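PDB 6NZS: dextranase from Pseudarthrobacter oxydans, which catalyses the endohydrolysis of alpha-1,6-glucosidic linkages in dextran, as a glycoside hydrolase of family 49. Local coordinates for residues Asp73-Ser78 with Ser363-Thr368. Numbering follows the deposited sequence.
Sequences DGAEFS and SWYWQT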
# COMPACT_ATOMS: atom_id res chain seq x y z
N ASP A 73 12.34 -10.93 -9.75
CA ASP A 73 12.06 -9.59 -9.26
C ASP A 73 10.74 -9.49 -8.51
O ASP A 73 10.38 -8.38 -8.09
CB ASP A 73 12.14 -8.55 -10.39
CG ASP A 73 11.17 -8.82 -11.54
OD1 ASP A 73 10.17 -9.54 -11.33
OD2 ASP A 73 11.42 -8.32 -12.65
N GLY A 74 10.02 -10.60 -8.32
CA GLY A 74 8.76 -10.59 -7.61
C GLY A 74 7.54 -10.39 -8.47
O GLY A 74 6.42 -10.62 -7.99
N ALA A 75 7.71 -9.98 -9.73
CA ALA A 75 6.59 -9.78 -10.64
C ALA A 75 6.32 -11.00 -11.51
O ALA A 75 5.50 -10.91 -12.43
CB ALA A 75 6.83 -8.55 -11.52
N GLU A 76 6.97 -12.13 -11.23
CA GLU A 76 6.85 -13.29 -12.11
C GLU A 76 5.41 -13.79 -12.19
O GLU A 76 4.87 -13.95 -13.29
CB GLU A 76 7.79 -14.40 -11.65
CG GLU A 76 9.25 -14.16 -12.02
CD GLU A 76 9.94 -13.13 -11.15
OE1 GLU A 76 9.51 -12.91 -9.99
OE2 GLU A 76 10.92 -12.53 -11.62
N PHE A 77 4.77 -14.07 -11.04
CA PHE A 77 3.41 -14.60 -11.10
C PHE A 77 2.46 -13.59 -11.71
O PHE A 77 1.65 -13.93 -12.58
CB PHE A 77 2.89 -14.99 -9.72
CG PHE A 77 1.44 -15.41 -9.74
CD1 PHE A 77 1.06 -16.59 -10.36
CD2 PHE A 77 0.45 -14.61 -9.16
CE1 PHE A 77 -0.27 -16.98 -10.41
CE2 PHE A 77 -0.89 -15.01 -9.21
CZ PHE A 77 -1.25 -16.19 -9.83
N SER A 78 2.52 -12.33 -11.27
CA SER A 78 1.59 -11.34 -11.79
C SER A 78 1.73 -11.18 -13.30
O SER A 78 0.73 -11.10 -14.02
CB SER A 78 1.78 -10.01 -11.07
OG SER A 78 3.05 -9.46 -11.32
N SER A 363 2.13 -2.16 -7.49
CA SER A 363 3.37 -2.52 -6.80
C SER A 363 3.74 -3.98 -7.10
O SER A 363 3.68 -4.87 -6.26
CB SER A 363 3.22 -2.27 -5.30
OG SER A 363 3.07 -0.89 -5.03
N TRP A 364 4.14 -4.20 -8.36
CA TRP A 364 4.35 -5.56 -8.84
C TRP A 364 5.67 -6.17 -8.36
O TRP A 364 5.71 -7.36 -8.04
CB TRP A 364 4.28 -5.58 -10.36
CG TRP A 364 3.04 -4.95 -10.90
CD1 TRP A 364 2.94 -3.73 -11.52
CD2 TRP A 364 1.72 -5.49 -10.86
NE1 TRP A 364 1.63 -3.49 -11.88
CE2 TRP A 364 0.86 -4.56 -11.49
CE3 TRP A 364 1.17 -6.68 -10.37
CZ2 TRP A 364 -0.51 -4.77 -11.63
CZ3 TRP A 364 -0.20 -6.90 -10.51
CH2 TRP A 364 -1.02 -5.95 -11.13
N TYR A 365 6.74 -5.38 -8.34
CA TYR A 365 8.05 -5.89 -7.96
C TYR A 365 8.12 -6.13 -6.46
O TYR A 365 7.41 -5.50 -5.68
CB TYR A 365 9.12 -4.84 -8.31
CG TYR A 365 9.32 -4.55 -9.77
CD1 TYR A 365 9.59 -5.58 -10.69
CD2 TYR A 365 9.25 -3.25 -10.25
CE1 TYR A 365 9.79 -5.29 -12.03
CE2 TYR A 365 9.44 -2.95 -11.59
CZ TYR A 365 9.71 -3.98 -12.48
OH TYR A 365 9.89 -3.70 -13.82
N TRP A 366 9.01 -7.04 -6.05
CA TRP A 366 9.44 -7.06 -4.66
C TRP A 366 10.04 -5.70 -4.29
O TRP A 366 10.39 -4.89 -5.15
CB TRP A 366 10.55 -8.10 -4.46
CG TRP A 366 10.09 -9.52 -4.49
CD1 TRP A 366 8.86 -9.99 -4.16
CD2 TRP A 366 10.87 -10.66 -4.87
NE1 TRP A 366 8.81 -11.36 -4.31
CE2 TRP A 366 10.04 -11.80 -4.74
CE3 TRP A 366 12.18 -10.84 -5.32
CZ2 TRP A 366 10.48 -13.09 -5.05
CZ3 TRP A 366 12.62 -12.13 -5.61
CH2 TRP A 366 11.77 -13.24 -5.48
N GLN A 367 10.18 -5.48 -2.98
CA GLN A 367 10.82 -4.28 -2.44
C GLN A 367 10.04 -3.01 -2.76
O GLN A 367 10.59 -1.90 -2.73
CB GLN A 367 12.29 -4.17 -2.85
CG GLN A 367 13.07 -5.47 -2.61
CD GLN A 367 14.55 -5.34 -2.88
OE1 GLN A 367 15.02 -5.60 -3.99
NE2 GLN A 367 15.30 -4.92 -1.87
N THR A 368 8.75 -3.14 -3.06
CA THR A 368 7.87 -1.99 -3.26
C THR A 368 7.18 -1.64 -1.94
O THR A 368 5.96 -1.58 -1.84
CB THR A 368 6.89 -2.26 -4.39
OG1 THR A 368 6.26 -3.54 -4.20
CG2 THR A 368 7.64 -2.26 -5.71
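W366 lays one face of its indole over the backbone of D73 and G74, joining the N-terminal Ig-like domain to a loop of the right-handed parallel beta-helix typical of family 49. G74 CA sits above the five-membered ring in a CH-pi contact. Glycine suits the place twice over: a CB would run into the indole, and the positive phi would press it against the preceding carbonyl. W366 CG stands anti to its own carbonyl carbon (chi1 -74°), which swings the ring back over this peptide, while the backbone N-H of W366 gives D73 O a fairly straight hydrogen bond of 2.8 Å. With an alanine in place of W366 the backbone bond would probably persist, but the G74 peptide would lose the indole face that covers it.

D73 closes an Asx turn, OD1 accepting from A75 N at 3.0 Å. Its OD2 comes to the edge of the Y365 ring, 3.5 Å from CE1, with carboxylate and ring planes 67° apart; R61 and Y69 also hold OD2, so an acid is well matched here. E76 braces the turn through syn lone pairs, OE2 taking D73 N and OE1 taking G74 N.

A75, at the helix N-cap, is small enough for its CB to meet both W364 CB and Y365 CD1. W364 bonds through NE1 to S58, while its six-membered ring meets S78, whose CB and OG each lie 3.5 Å from W364 CE3.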